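Local coordinates for xyloglucan-specific endo-beta-1,4-glucanase (Uncultured bacterium, PDB 4W88), which hydrolyses internal beta-1,4-glucosidic bonds in the backbone of xyloglucan, a plant cell-wall polysaccharide, as a member of glycoside hydrolase family 5, at residues D1-V5 against I212-I218; L9-N13 against V299-I303; I99-H103 against A126-Q130; Y138-F144 against N187-L193. The protein carries 1 engineered substitution. All blocks are in the same frame, centred on the assembly; numbering follows the deposited sequence.

Contact 1 of 4, residues D1-V5 against I212-I218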
loop_
_atom_site.group_PDB
_atom_site.type_symbol
_atom_site.label_atom_id
_atom_site.label_comp_id
_atom_site.label_asym_id
_atom_site.label_seq_id
_atom_site.Cartn_x
_atom_site.Cartn_y
_atom_site.Cartn_z
ATOM N N ASP A 1 7.870 -12.623 -20.016
ATOM C CA ASP A 1 6.809 -11.709 -20.467
ATOM C C ASP A 1 5.880 -11.420 -19.287
ATOM O O ASP A 1 5.066 -12.256 -18.875
ATOM C CB ASP A 1 6.014 -12.312 -21.623
ATOM C CG ASP A 1 5.036 -11.331 -22.225
ATOM O OD1 ASP A 1 4.998 -10.191 -21.750
ATOM O OD2 ASP A 1 4.296 -11.664 -23.166
ATOM N N ARG A 2 6.028 -10.229 -18.747
ATOM C CA ARG A 2 5.157 -9.719 -17.673
ATOM C C ARG A 2 4.149 -8.670 -18.167
ATOM O O ARG A 2 3.563 -7.906 -17.386
ATOM C CB ARG A 2 6.033 -9.126 -16.621
ATOM C CG ARG A 2 6.960 -10.166 -16.015
ATOM C CD ARG A 2 7.975 -9.540 -15.089
ATOM N NE ARG A 2 8.914 -10.568 -14.636
ATOM C CZ ARG A 2 8.690 -11.418 -13.635
ATOM N NH1 ARG A 2 7.551 -11.440 -12.987
ATOM N NH2 ARG A 2 9.602 -12.318 -13.331
ATOM N N SER A 3 3.876 -8.672 -19.449
ATOM C CA SER A 3 3.134 -7.564 -20.006
ATOM C C SER A 3 1.645 -7.563 -19.563
ATOM O O SER A 3 1.030 -6.514 -19.539
ATOM C CB SER A 3 3.290 -7.574 -21.514
ATOM O OG SER A 3 2.737 -8.735 -21.982
ATOM N N ARG A 4 1.062 -8.711 -19.209
ATOM C CA ARG A 4 -0.278 -8.699 -18.604
ATOM C C ARG A 4 -0.422 -7.785 -17.383
ATOM O O ARG A 4 -1.392 -7.037 -17.247
ATOM C CB ARG A 4 -0.670 -10.104 -18.179
ATOM C CG ARG A 4 -2.066 -10.172 -17.674
ATOM C CD ARG A 4 -2.661 -11.570 -17.823
ATOM N NE ARG A 4 -3.938 -11.606 -17.108
ATOM C CZ ARG A 4 -4.031 -11.792 -15.797
ATOM N NH1 ARG A 4 -2.940 -11.847 -15.097
ATOM N NH2 ARG A 4 -5.205 -11.761 -15.187
ATOM N N VAL A 5 0.576 -7.817 -16.516
ATOM C CA VAL A 5 0.558 -6.983 -15.311
ATOM C C VAL A 5 0.658 -5.496 -15.720
ATOM O O VAL A 5 -0.104 -4.668 -15.259
ATOM C CB VAL A 5 1.687 -7.296 -14.341
ATOM C CG1 VAL A 5 1.638 -6.345 -13.156
ATOM C CG2 VAL A 5 1.605 -8.741 -13.879
ATOM N N ILE A 212 13.393 -11.766 -7.395
ATOM C CA ILE A 212 12.247 -11.550 -8.256
ATOM C C ILE A 212 11.641 -12.914 -8.586
ATOM O O ILE A 212 12.263 -13.742 -9.241
ATOM C CB ILE A 212 12.668 -10.868 -9.565
ATOM C CG1 ILE A 212 13.456 -9.577 -9.284
ATOM C CG2 ILE A 212 11.474 -10.666 -10.488
ATOM C CD1 ILE A 212 12.712 -8.568 -8.462
ATOM N N PRO A 213 10.383 -13.139 -8.222
ATOM C CA PRO A 213 9.764 -14.408 -8.566
ATOM C C PRO A 213 9.681 -14.693 -10.055
ATOM O O PRO A 213 9.486 -13.783 -10.868
ATOM C CB PRO A 213 8.346 -14.231 -8.042
ATOM C CG PRO A 213 8.456 -13.185 -6.982
ATOM C CD PRO A 213 9.423 -12.253 -7.549
ATOM N N SER A 214 9.819 -15.974 -10.409
ATOM C CA SER A 214 9.582 -16.362 -11.793
ATOM C C SER A 214 8.081 -16.240 -12.179
ATOM O O SER A 214 7.731 -16.188 -13.391
ATOM C CB SER A 214 10.189 -17.747 -12.080
ATOM O OG SER A 214 9.556 -18.654 -11.194
ATOM N N ASP A 215 7.165 -16.172 -11.217
ATOM C CA ASP A 215 5.727 -16.015 -11.533
ATOM C C ASP A 215 5.577 -14.728 -12.357
ATOM O O ASP A 215 6.052 -13.673 -11.959
ATOM C CB ASP A 215 4.978 -15.940 -10.227
ATOM C CG ASP A 215 3.491 -15.926 -10.363
ATOM O OD1 ASP A 215 2.937 -15.086 -11.080
ATOM O OD2 ASP A 215 2.876 -16.698 -9.625
ATOM N N PRO A 216 4.909 -14.832 -13.502
ATOM C CA PRO A 216 4.836 -13.657 -14.423
ATOM C C PRO A 216 3.792 -12.630 -14.035
ATOM O O PRO A 216 3.727 -11.560 -14.648
ATOM C CB PRO A 216 4.463 -14.299 -15.756
ATOM C CG PRO A 216 3.706 -15.546 -15.357
ATOM C CD PRO A 216 4.307 -16.052 -14.081
ATOM N N ASN A 217 2.978 -12.981 -13.031
ATOM C CA ASN A 217 1.867 -12.139 -12.575
ATOM C C ASN A 217 2.086 -11.504 -11.211
ATOM O O ASN A 217 1.181 -11.486 -10.356
ATOM C CB ASN A 217 0.535 -12.884 -12.653
ATOM C CG ASN A 217 0.160 -13.169 -14.096
ATOM O OD1 ASN A 217 0.070 -12.288 -14.903
ATOM N ND2 ASN A 217 -0.055 -14.408 -14.412
ATOM N N ILE A 218 3.257 -10.886 -11.094
ATOM C CA ILE A 218 3.606 -10.166 -9.903
ATOM C C ILE A 218 3.979 -8.734 -10.193
ATOM O O ILE A 218 4.280 -8.332 -11.340
ATOM C CB ILE A 218 4.710 -10.881 -9.103
ATOM C CG1 ILE A 218 6.045 -10.891 -9.844
ATOM C CG2 ILE A 218 4.267 -12.258 -8.737
ATOM C CD1 ILE A 218 6.870 -9.617 -9.690
HETATM O O HOH W 1 5.293 -9.823 -13.371
#
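Arg2, the N-cap residue of helix 3-9, reaches across to the loop 212-218 with a chain that is extended from CG to NE. CG sits beside the backbone N and anti to the carbonyl carbon (chi1 -62°), which carries the chain past Pro216; CB and CG both lie near Pro216 O, CG at 3.8 Å. At the tip the two terminal nitrogens divide the loop carbonyls between them. NH2 donates to Pro213 O at 2.9 Å in a nearly straight bond (162°) that lies in the carbonyl plane, and the methyl CG2 of Ile212 covers one face of the guanidinium. NH1 donates to Asp215 O, also at 2.9 Å but more bent, with the oxygen tilted out of the guanidinium plane. NH1 further donates to a water at 2.8 Å, which passes its own hydrogens to Pro216 O and Ile218 O. A leucine in place of Arg2 would probably leave Pro213 O and Asp215 O without these donors and the water less firmly held. Further along the helix, Val5 CG2 packs 3.6 Å from Asn217 CA. Arg4 NH1 adds a weak bond to Asn217 OD1, its stronger partner being Asp190 O. The loop leads into barrel strand 218-223, while Pro213, Asp215 and Ile218 rest on Ile178 of helix 164-182, whose Arg182 forms a salt bridge with Asp215.

Contact 2 of 4, residues L9-N13 against V299-I303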
loop_
_atom_site.group_PDB
_atom_site.type_symbol
_atom_site.label_atom_id
_atom_site.label_comp_id
_atom_site.label_asym_id
_atom_site.label_seq_id
_atom_site.Cartn_x
_atom_site.Cartn_y
_atom_site.Cartn_z
ATOM N N LEU A 9 -2.178 -2.550 -14.906
ATOM C CA LEU A 9 -1.839 -1.327 -14.185
ATOM C C LEU A 9 -2.043 -0.076 -15.062
ATOM O O LEU A 9 -2.318 0.990 -14.507
ATOM C CB LEU A 9 -0.396 -1.389 -13.721
ATOM C CG LEU A 9 -0.096 -2.461 -12.663
ATOM C CD1 LEU A 9 1.406 -2.624 -12.439
ATOM C CD2 LEU A 9 -0.805 -2.140 -11.333
ATOM N N SER A 10 -1.868 -0.166 -16.383
ATOM C CA SER A 10 -2.016 0.999 -17.243
ATOM C C SER A 10 -3.406 1.604 -17.223
ATOM O O SER A 10 -3.589 2.727 -17.651
ATOM C CB SER A 10 -1.651 0.662 -18.698
ATOM O OG SER A 10 -2.628 -0.158 -19.342
ATOM N N ASN A 11 -4.389 0.841 -16.748
ATOM C CA ASN A 11 -5.768 1.323 -16.621
ATOM C C ASN A 11 -5.978 2.284 -15.452
ATOM O O ASN A 11 -7.033 2.918 -15.369
ATOM C CB ASN A 11 -6.739 0.131 -16.533
ATOM C CG ASN A 11 -6.795 -0.627 -17.791
ATOM O OD1 ASN A 11 -7.276 -0.095 -18.798
ATOM N ND2 ASN A 11 -6.176 -1.794 -17.825
ATOM N N ILE A 12 -5.013 2.353 -14.552
ATOM C CA ILE A 12 -5.121 3.182 -13.361
ATOM C C ILE A 12 -4.706 4.616 -13.718
ATOM O O ILE A 12 -3.653 4.836 -14.301
ATOM C CB ILE A 12 -4.205 2.648 -12.235
ATOM C CG1 ILE A 12 -4.668 1.288 -11.823
ATOM C CG2 ILE A 12 -4.187 3.629 -11.073
ATOM C CD1 ILE A 12 -3.788 0.567 -10.817
ATOM N N ASN A 13 -5.515 5.574 -13.310
ATOM C CA ASN A 13 -5.125 6.992 -13.333
ATOM C C ASN A 13 -4.162 7.219 -12.174
ATOM O O ASN A 13 -2.966 7.417 -12.371
ATOM C CB ASN A 13 -6.350 7.922 -13.238
ATOM C CG ASN A 13 -5.957 9.392 -13.239
ATOM O OD1 ASN A 13 -4.885 9.764 -13.764
ATOM N ND2 ASN A 13 -6.812 10.239 -12.665
ATOM N N VAL A 299 4.545 4.493 -14.173
ATOM C CA VAL A 299 4.422 3.879 -12.839
ATOM C C VAL A 299 3.294 4.571 -12.100
ATOM O O VAL A 299 3.192 5.809 -12.101
ATOM C CB VAL A 299 5.762 3.986 -12.069
ATOM C CG1 VAL A 299 5.638 3.474 -10.640
ATOM C CG2 VAL A 299 6.847 3.231 -12.823
ATOM N N LYS A 300 2.445 3.771 -11.476
ATOM C CA LYS A 300 1.274 4.264 -10.764
ATOM C C LYS A 300 1.547 4.379 -9.259
ATOM O O LYS A 300 2.399 3.625 -8.710
ATOM C CB LYS A 300 0.087 3.350 -11.030
ATOM C CG LYS A 300 -0.167 3.087 -12.521
ATOM C CD LYS A 300 -0.515 4.392 -13.263
ATOM C CE LYS A 300 -0.714 4.116 -14.739
ATOM N NZ LYS A 300 -0.990 5.417 -15.346
ATOM N N CYS A 301 0.832 5.300 -8.622
ATOM C CA CYS A 301 0.936 5.459 -7.194
ATOM C C CYS A 301 -0.448 5.534 -6.577
ATOM O O CYS A 301 -1.461 5.863 -7.243
ATOM C CB CYS A 301 1.763 6.720 -6.824
ATOM S SG CYS A 301 1.105 8.296 -7.296
ATOM N N PHE A 302 -0.449 5.259 -5.268
ATOM C CA PHE A 302 -1.619 5.344 -4.423
ATOM C C PHE A 302 -1.345 6.300 -3.269
ATOM O O PHE A 302 -0.390 6.105 -2.501
ATOM C CB PHE A 302 -1.972 3.954 -3.851
ATOM C CG PHE A 302 -2.510 2.958 -4.834
ATOM C CD1 PHE A 302 -1.702 2.443 -5.862
ATOM C CD2 PHE A 302 -3.826 2.525 -4.764
ATOM C CE1 PHE A 302 -2.208 1.532 -6.781
ATOM C CE2 PHE A 302 -4.316 1.617 -5.695
ATOM C CZ PHE A 302 -3.542 1.148 -6.711
ATOM N N ILE A 303 -2.194 7.303 -3.106
ATOM C CA ILE A 303 -1.959 8.365 -2.113
ATOM C C ILE A 303 -2.521 7.929 -0.761
ATOM O O ILE A 303 -3.641 7.416 -0.675
ATOM C CB ILE A 303 -2.619 9.702 -2.600
ATOM C CG1 ILE A 303 -2.179 10.054 -4.000
ATOM C CG2 ILE A 303 -2.341 10.805 -1.590
ATOM C CD1 ILE A 303 -0.631 10.032 -4.194
HETATM O O HOH W 2 -1.386 4.597 -18.009
HETATM O O HOH W 3 -0.580 7.106 -10.615
#
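At the end of the (beta/alpha)8 barrel where the strands begin, the turn between helix 3-9 and the first strand, 15-18, meets the start of the last strand, 300-305, and Lys300 carries most of the contact. The residues from Leu9 to Ile12 form a type I beta turn, closed by the bond from Ile12 N to Leu9 O at 3.0 Å. Lys300 lies against this turn. Its CG stands beside the backbone N, and a bend at chi2 (-63°) turns the remaining chain, otherwise extended, along the turn rather than straight out from the strand. On the way CG passes Ile12 CB at 4.1 Å, and CE lies 3.5 Å from Leu9 O. At the tip Lys300 NZ makes a weak hydrogen bond of 2.9 Å to Ile12 O. It also donates to a water that in turn donates to Ser10 O. An alanine at Lys300 would probably leave Ile12 O without this donor and open a gap beside the turn where the methylenes now lie. Toward the barrel interior the contact becomes apolar. The side chains of Ile12 and Phe302 cross at about a right angle, with Ile12 CD1 4.2 Å from Phe302 CZ, and Ile99 of strand 97-101 and Ala57 of strand 57-60, from across the barrel interior, also touch Phe302. Strands 15-18 and 300-305 pair directly from Gly15 onward; two residues before Gly15, a water links the loop to the strand, donating to Asn13 O at 3.0 Å and accepting from Cys301 N.

Contact 3 of 4, residues I99-H103 against A126-Q130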
loop_
_atom_site.group_PDB
_atom_site.type_symbol
_atom_site.label_atom_id
_atom_site.label_comp_id
_atom_site.label_asym_id
_atom_site.label_seq_id
_atom_site.Cartn_x
_atom_site.Cartn_y
_atom_site.Cartn_z
ATOM N N ILE A 99 -6.478 -2.756 -4.388
ATOM C CA ILE A 99 -5.477 -3.518 -3.675
ATOM C C ILE A 99 -5.961 -3.813 -2.295
ATOM O O ILE A 99 -6.294 -2.921 -1.562
ATOM C CB ILE A 99 -4.105 -2.802 -3.602
ATOM C CG1 ILE A 99 -3.525 -2.552 -4.999
ATOM C CG2 ILE A 99 -3.157 -3.520 -2.661
ATOM C CD1 ILE A 99 -2.269 -1.652 -4.952
ATOM N N LEU A 100 -5.960 -5.100 -1.967
ATOM C CA LEU A 100 -6.173 -5.597 -0.602
ATOM C C LEU A 100 -4.812 -6.017 -0.005
ATOM O O LEU A 100 -4.113 -6.834 -0.606
ATOM C CB LEU A 100 -7.043 -6.840 -0.611
ATOM C CG LEU A 100 -7.352 -7.479 0.726
ATOM C CD1 LEU A 100 -8.083 -6.545 1.677
ATOM C CD2 LEU A 100 -8.106 -8.798 0.464
ATOM N N ASP A 101 -4.430 -5.445 1.143
ATOM C CA ASP A 101 -3.215 -5.867 1.798
ATOM C C ASP A 101 -3.454 -6.565 3.140
ATOM O O ASP A 101 -4.609 -6.730 3.563
ATOM C CB ASP A 101 -2.215 -4.712 1.943
ATOM C CG ASP A 101 -2.430 -3.785 3.146
ATOM O OD1 ASP A 101 -3.267 -4.041 3.993
ATOM O OD2 ASP A 101 -1.591 -2.772 3.225
ATOM N N THR A 102 -2.358 -6.998 3.772
ATOM C CA THR A 102 -2.310 -7.073 5.240
ATOM C C THR A 102 -1.469 -5.853 5.665
ATOM O O THR A 102 -0.558 -5.423 4.935
ATOM C CB THR A 102 -1.706 -8.382 5.769
ATOM O OG1 THR A 102 -0.255 -8.444 5.603
ATOM C CG2 THR A 102 -2.364 -9.591 5.189
ATOM N N HIS A 103 -1.722 -5.337 6.859
ATOM C CA HIS A 103 -1.251 -4.027 7.204
ATOM C C HIS A 103 -0.412 -4.028 8.507
ATOM O O HIS A 103 0.752 -4.447 8.435
ATOM C CB HIS A 103 -2.342 -2.957 7.117
ATOM C CG HIS A 103 -1.785 -1.617 6.737
ATOM N ND1 HIS A 103 -1.446 -1.303 5.429
ATOM C CD2 HIS A 103 -1.523 -0.505 7.469
ATOM C CE1 HIS A 103 -0.988 -0.063 5.394
ATOM N NE2 HIS A 103 -1.025 0.433 6.612
ATOM N N ALA A 126 -1.256 -18.944 6.012
ATOM C CA ALA A 126 -2.543 -19.257 6.523
ATOM C C ALA A 126 -3.599 -18.159 6.360
ATOM O O ALA A 126 -4.791 -18.441 6.062
ATOM C CB ALA A 126 -2.459 -19.707 7.962
ATOM N N ILE A 127 -3.164 -16.886 6.518
ATOM C CA ILE A 127 -4.067 -15.760 6.408
ATOM C C ILE A 127 -4.403 -15.666 4.894
ATOM O O ILE A 127 -5.582 -15.504 4.541
ATOM C CB ILE A 127 -3.389 -14.504 6.929
ATOM C CG1 ILE A 127 -3.198 -14.559 8.482
ATOM C CG2 ILE A 127 -4.183 -13.236 6.551
ATOM C CD1 ILE A 127 -2.245 -13.502 9.002
ATOM N N TRP A 128 -3.369 -15.704 4.033
ATOM C CA TRP A 128 -3.580 -15.497 2.620
ATOM C C TRP A 128 -4.357 -16.618 1.973
ATOM O O TRP A 128 -5.104 -16.353 0.993
ATOM C CB TRP A 128 -2.287 -15.166 1.897
ATOM C CG TRP A 128 -1.985 -13.712 1.983
ATOM C CD1 TRP A 128 -1.020 -13.109 2.735
ATOM C CD2 TRP A 128 -2.747 -12.675 1.389
ATOM N NE1 TRP A 128 -1.139 -11.716 2.606
ATOM C CE2 TRP A 128 -2.182 -11.443 1.768
ATOM C CE3 TRP A 128 -3.844 -12.672 0.509
ATOM C CZ2 TRP A 128 -2.691 -10.208 1.309
ATOM C CZ3 TRP A 128 -4.355 -11.457 0.095
ATOM C CH2 TRP A 128 -3.808 -10.241 0.507
ATOM N N LYS A 129 -4.209 -17.865 2.451
ATOM C CA LYS A 129 -5.075 -18.928 1.909
ATOM C C LYS A 129 -6.552 -18.557 2.111
ATOM O O LYS A 129 -7.358 -18.743 1.188
ATOM C CB LYS A 129 -4.746 -20.284 2.551
ATOM C CG LYS A 129 -5.644 -21.480 2.211
ATOM C CD LYS A 129 -5.070 -22.774 2.818
ATOM C CE LYS A 129 -5.671 -24.037 2.267
ATOM N NZ LYS A 129 -6.969 -24.209 2.832
ATOM N N GLN A 130 -6.896 -18.054 3.323
ATOM C CA GLN A 130 -8.254 -17.698 3.619
ATOM C C GLN A 130 -8.735 -16.525 2.796
ATOM O O GLN A 130 -9.895 -16.541 2.295
ATOM C CB GLN A 130 -8.470 -17.387 5.088
ATOM C CG GLN A 130 -8.208 -18.543 5.996
ATOM C CD GLN A 130 -8.273 -18.104 7.444
ATOM O OE1 GLN A 130 -9.334 -17.804 8.009
ATOM N NE2 GLN A 130 -7.094 -17.983 8.036
#
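The indole of Trp128 projects from its helix toward strand 97-101 and meets it with the far end of its six-membered ring. CH2 lies 3.6 Å from Leu100 O, which sits at the ring edge and in its plane, while Leu100 CG packs more loosely against the same carbon. Beside it, Thr102 CG2 approaches Trp128 NE1 obliquely at 3.6 Å and also touches Ile127 CG2 at 4.3 Å. With OG1 between the backbone N and the carbonyl carbon (chi1 74°), Thr102 can offer this methyl to the indole and its hydroxyl to another partner. That partner is Gly146 O, which Trp128 NE1 shares, so one carbonyl fixes both groups; the rings of Phe144 and Phe177 steady the indole further. Asp101 points away from the helix. Its OD2 accepts from His103 ND1 on the syn lone pair at 2.7 Å (173°), leaving His103 NE2 to bond a bound Tris molecule at that end of the barrel, just after the strand. Helix 117-134 covers the outer side of strand 97-101, follows it in the chain and precedes its neighbour 142-145, making a parallel beta-alpha-beta crossover with the Trp128 indole filling the space between its own helix and the strands.

Contact 4 of 4, residues Y138-F144 against N187-L193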
loop_
_atom_site.group_PDB
_atom_site.type_symbol
_atom_site.label_atom_id
_atom_site.label_comp_id
_atom_site.label_asym_id
_atom_site.label_seq_id
_atom_site.Cartn_x
_atom_site.Cartn_y
_atom_site.Cartn_z
ATOM N N TYR A 138 -13.260 -13.114 -7.756
ATOM C CA TYR A 138 -13.177 -11.684 -8.083
ATOM C C TYR A 138 -12.252 -11.536 -9.281
ATOM O O TYR A 138 -11.289 -12.310 -9.447
ATOM C CB TYR A 138 -12.679 -10.886 -6.893
ATOM C CG TYR A 138 -13.697 -10.628 -5.807
ATOM C CD1 TYR A 138 -14.322 -11.689 -5.175
ATOM C CD2 TYR A 138 -14.064 -9.345 -5.457
ATOM C CE1 TYR A 138 -15.226 -11.505 -4.154
ATOM C CE2 TYR A 138 -14.978 -9.144 -4.440
ATOM C CZ TYR A 138 -15.629 -10.242 -3.846
ATOM O OH TYR A 138 -16.566 -10.049 -2.858
ATOM N N ASP A 139 -12.550 -10.554 -10.141
ATOM C CA ASP A 139 -11.814 -10.386 -11.381
ATOM C C ASP A 139 -10.418 -9.742 -11.231
ATOM O O ASP A 139 -9.952 -9.507 -10.098
ATOM C CB ASP A 139 -12.706 -9.695 -12.431
ATOM C CG ASP A 139 -12.820 -8.207 -12.246
ATOM O OD1 ASP A 139 -12.036 -7.584 -11.480
ATOM O OD2 ASP A 139 -13.784 -7.696 -12.890
ATOM N N GLU A 140 -9.748 -9.567 -12.382
ATOM C CA GLU A 140 -8.365 -9.179 -12.394
ATOM C C GLU A 140 -8.098 -7.715 -11.892
ATOM O O GLU A 140 -6.917 -7.281 -11.800
ATOM C CB GLU A 140 -7.807 -9.369 -13.813
ATOM C CG GLU A 140 -8.103 -8.223 -14.782
ATOM C CD GLU A 140 -9.558 -7.977 -15.228
ATOM O OE1 GLU A 140 -10.366 -8.918 -15.148
ATOM O OE2 GLU A 140 -9.897 -6.790 -15.666
ATOM N N LYS A 141 -9.151 -6.929 -11.727
ATOM C CA LYS A 141 -9.006 -5.602 -11.210
ATOM C C LYS A 141 -8.658 -5.635 -9.682
ATOM O O LYS A 141 -8.159 -4.628 -9.142
ATOM C CB LYS A 141 -10.239 -4.774 -11.412
ATOM C CG LYS A 141 -10.670 -4.543 -12.866
ATOM C CD LYS A 141 -11.748 -3.460 -13.060
ATOM C CE LYS A 141 -12.267 -3.392 -14.455
ATOM N NZ LYS A 141 -13.051 -2.119 -14.468
ATOM N N LEU A 142 -8.934 -6.752 -9.005
ATOM C CA LEU A 142 -8.552 -6.926 -7.586
ATOM C C LEU A 142 -7.140 -7.577 -7.552
ATOM O O LEU A 142 -6.913 -8.673 -8.091
ATOM C CB LEU A 142 -9.534 -7.819 -6.832
ATOM C CG LEU A 142 -9.174 -8.222 -5.364
ATOM C CD1 LEU A 142 -9.038 -6.989 -4.523
ATOM C CD2 LEU A 142 -10.240 -9.092 -4.784
HETATM N N MSE A 143 -6.222 -6.894 -6.834
HETATM C CA MSE A 143 -4.846 -7.305 -6.646
HETATM C C MSE A 143 -4.598 -7.465 -5.168
HETATM O O MSE A 143 -5.312 -6.840 -4.323
HETATM C CB MSE A 143 -3.985 -6.190 -7.209
HETATM C CG MSE A 143 -4.319 -5.883 -8.658
HETATM SE SE MSE A 143 -3.113 -4.539 -9.458
HETATM C CE MSE A 143 -3.902 -2.913 -8.779
ATOM N N PHE A 144 -3.673 -8.361 -4.818
ATOM C CA PHE A 144 -3.320 -8.625 -3.435
ATOM C C PHE A 144 -1.882 -8.157 -3.197
ATOM O O PHE A 144 -0.977 -8.457 -3.988
ATOM C CB PHE A 144 -3.364 -10.125 -3.099
ATOM C CG PHE A 144 -4.703 -10.810 -3.254
ATOM C CD1 PHE A 144 -5.952 -10.155 -3.176
ATOM C CD2 PHE A 144 -4.711 -12.216 -3.358
ATOM C CE1 PHE A 144 -7.139 -10.864 -3.322
ATOM C CE2 PHE A 144 -5.888 -12.906 -3.429
ATOM C CZ PHE A 144 -7.105 -12.233 -3.406
ATOM N N ASN A 187 -9.521 -17.573 -10.085
ATOM C CA ASN A 187 -8.942 -16.340 -10.605
ATOM C C ASN A 187 -7.647 -15.974 -9.863
ATOM O O ASN A 187 -6.894 -15.104 -10.313
ATOM C CB ASN A 187 -9.920 -15.145 -10.549
ATOM C CG ASN A 187 -11.148 -15.324 -11.429
ATOM O OD1 ASN A 187 -11.192 -16.198 -12.301
ATOM N ND2 ASN A 187 -12.140 -14.455 -11.252
ATOM N N ASN A 188 -7.383 -16.656 -8.738
ATOM C CA ASN A 188 -6.131 -16.458 -8.074
ATOM C C ASN A 188 -4.933 -17.102 -8.783
ATOM O O ASN A 188 -3.803 -16.818 -8.372
ATOM C CB ASN A 188 -6.165 -16.917 -6.638
ATOM C CG ASN A 188 -7.244 -16.260 -5.825
ATOM O OD1 ASN A 188 -7.509 -15.087 -5.950
ATOM N ND2 ASN A 188 -7.884 -17.058 -4.978
ATOM N N ALA A 189 -5.161 -17.894 -9.838
ATOM C CA ALA A 189 -4.043 -18.463 -10.571
ATOM C C ALA A 189 -3.165 -17.416 -11.251
ATOM O O ALA A 189 -1.960 -17.602 -11.366
ATOM C CB ALA A 189 -4.514 -19.514 -11.549
ATOM N N ASP A 190 -3.807 -16.334 -11.684
ATOM C CA ASP A 190 -3.133 -15.285 -12.426
ATOM C C ASP A 190 -3.444 -13.854 -11.952
ATOM O O ASP A 190 -3.066 -12.870 -12.590
ATOM C CB ASP A 190 -3.378 -15.457 -13.927
ATOM C CG ASP A 190 -4.807 -15.425 -14.351
ATOM O OD1 ASP A 190 -5.693 -15.255 -13.484
ATOM O OD2 ASP A 190 -5.059 -15.622 -15.611
ATOM N N ARG A 191 -4.080 -13.726 -10.775
ATOM C CA ARG A 191 -4.248 -12.440 -10.138
ATOM C C ARG A 191 -2.914 -11.745 -9.959
ATOM O O ARG A 191 -1.902 -12.415 -9.638
ATOM C CB ARG A 191 -4.895 -12.657 -8.737
ATOM C CG ARG A 191 -5.299 -11.383 -8.051
ATOM C CD ARG A 191 -6.103 -11.575 -6.789
ATOM N NE ARG A 191 -7.210 -12.483 -6.886
ATOM C CZ ARG A 191 -8.320 -12.284 -7.585
ATOM N NH1 ARG A 191 -8.533 -11.140 -8.215
ATOM N NH2 ARG A 191 -9.211 -13.246 -7.662
ATOM N N VAL A 192 -2.890 -10.415 -10.102
ATOM C CA VAL A 192 -1.669 -9.709 -9.792
ATOM C C VAL A 192 -1.401 -9.813 -8.269
ATOM O O VAL A 192 -2.213 -9.339 -7.453
ATOM C CB VAL A 192 -1.699 -8.237 -10.242
ATOM C CG1 VAL A 192 -0.378 -7.471 -9.904
ATOM C CG2 VAL A 192 -2.012 -8.144 -11.726
ATOM N N LEU A 193 -0.181 -10.284 -7.933
ATOM C CA LEU A 193 0.259 -10.352 -6.578
ATOM C C LEU A 193 1.420 -9.407 -6.362
ATOM O O LEU A 193 2.371 -9.449 -7.123
ATOM C CB LEU A 193 0.653 -11.761 -6.175
ATOM C CG LEU A 193 -0.389 -12.833 -6.422
ATOM C CD1 LEU A 193 0.035 -14.211 -5.960
ATOM C CD2 LEU A 193 -1.747 -12.520 -5.791
HETATM O O HOH W 4 -5.278 -8.845 -10.371
#
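Hydrogen bonds from Arg191 dominate this contact. Its chain starts anti to the backbone N and bends at chi3 (-49°), which turns the guanidinium into the carbonyls of the 139-142 beta turn. NH1 donates to Asp139 O at 2.9 Å and to Leu142 O at 3.0 Å, and with NH2 it grips Tyr138 O end-on, the NH2 bond being 2.9 Å and the NH1 bond longer and more bent. Tyr138 O also accepts from Asn187 ND2, a donor well above its carbonyl plane. On its other side the guanidinium uses NE and NH2 to hold Asn188 OD1, with Arg191 NE 2.8 Å from that oxygen. All these oxygens lie close to the guanidinium plane, so the group is fixed in rotation. A CH-pi contact adds to this: Arg191 CD sits over the centre of the Phe144 ring, 3.5 Å from the centroid and 7° off the normal. The backbone pairing is slight, a single parallel bridge between Phe144 and Leu193, with Phe144 N donating to Val192 O at 3.2 Å. A water completes it, joining Val192 N to Glu140 O and Leu142 O. Apolar contacts flank the bridge: selenomethionine Met143 lies alongside Val192, and Phe144 CD2 is 3.8 Å from Leu193 CD2. The buried positive charge of Arg191 is thus met by neutral carbonyl and amide oxygens, the nearby Asp139 carboxylate standing apart from it. Such a charge is likely to be stabilised by the partial negative charge of these oxygens, and the same bonds tie the turn before strand 142-145 to the entry of strand 193-196.

In the fold
Starting at the N terminus, the chain closes its first long loop at contact 1, when 212-218, leading into strand 218-223, returns to residues 1-5. Contact 2 crosses it: 9-13 lies inside that loop, but its partner 299-303 comes later, joining the loop before the first barrel strand to the last strand. Contacts 3 and 4 are nested within both long loops and follow one another in series, contact 3 packing helix 117-134 on strand 97-101 and contact 4 tying strand 142-145 to strand 193-196. They meet where Trp128 reaches Phe144. Contact 4 touches contact 1 through Arg4 and Asp190, and Met143 touches Leu9 and Ile12 of contact 2.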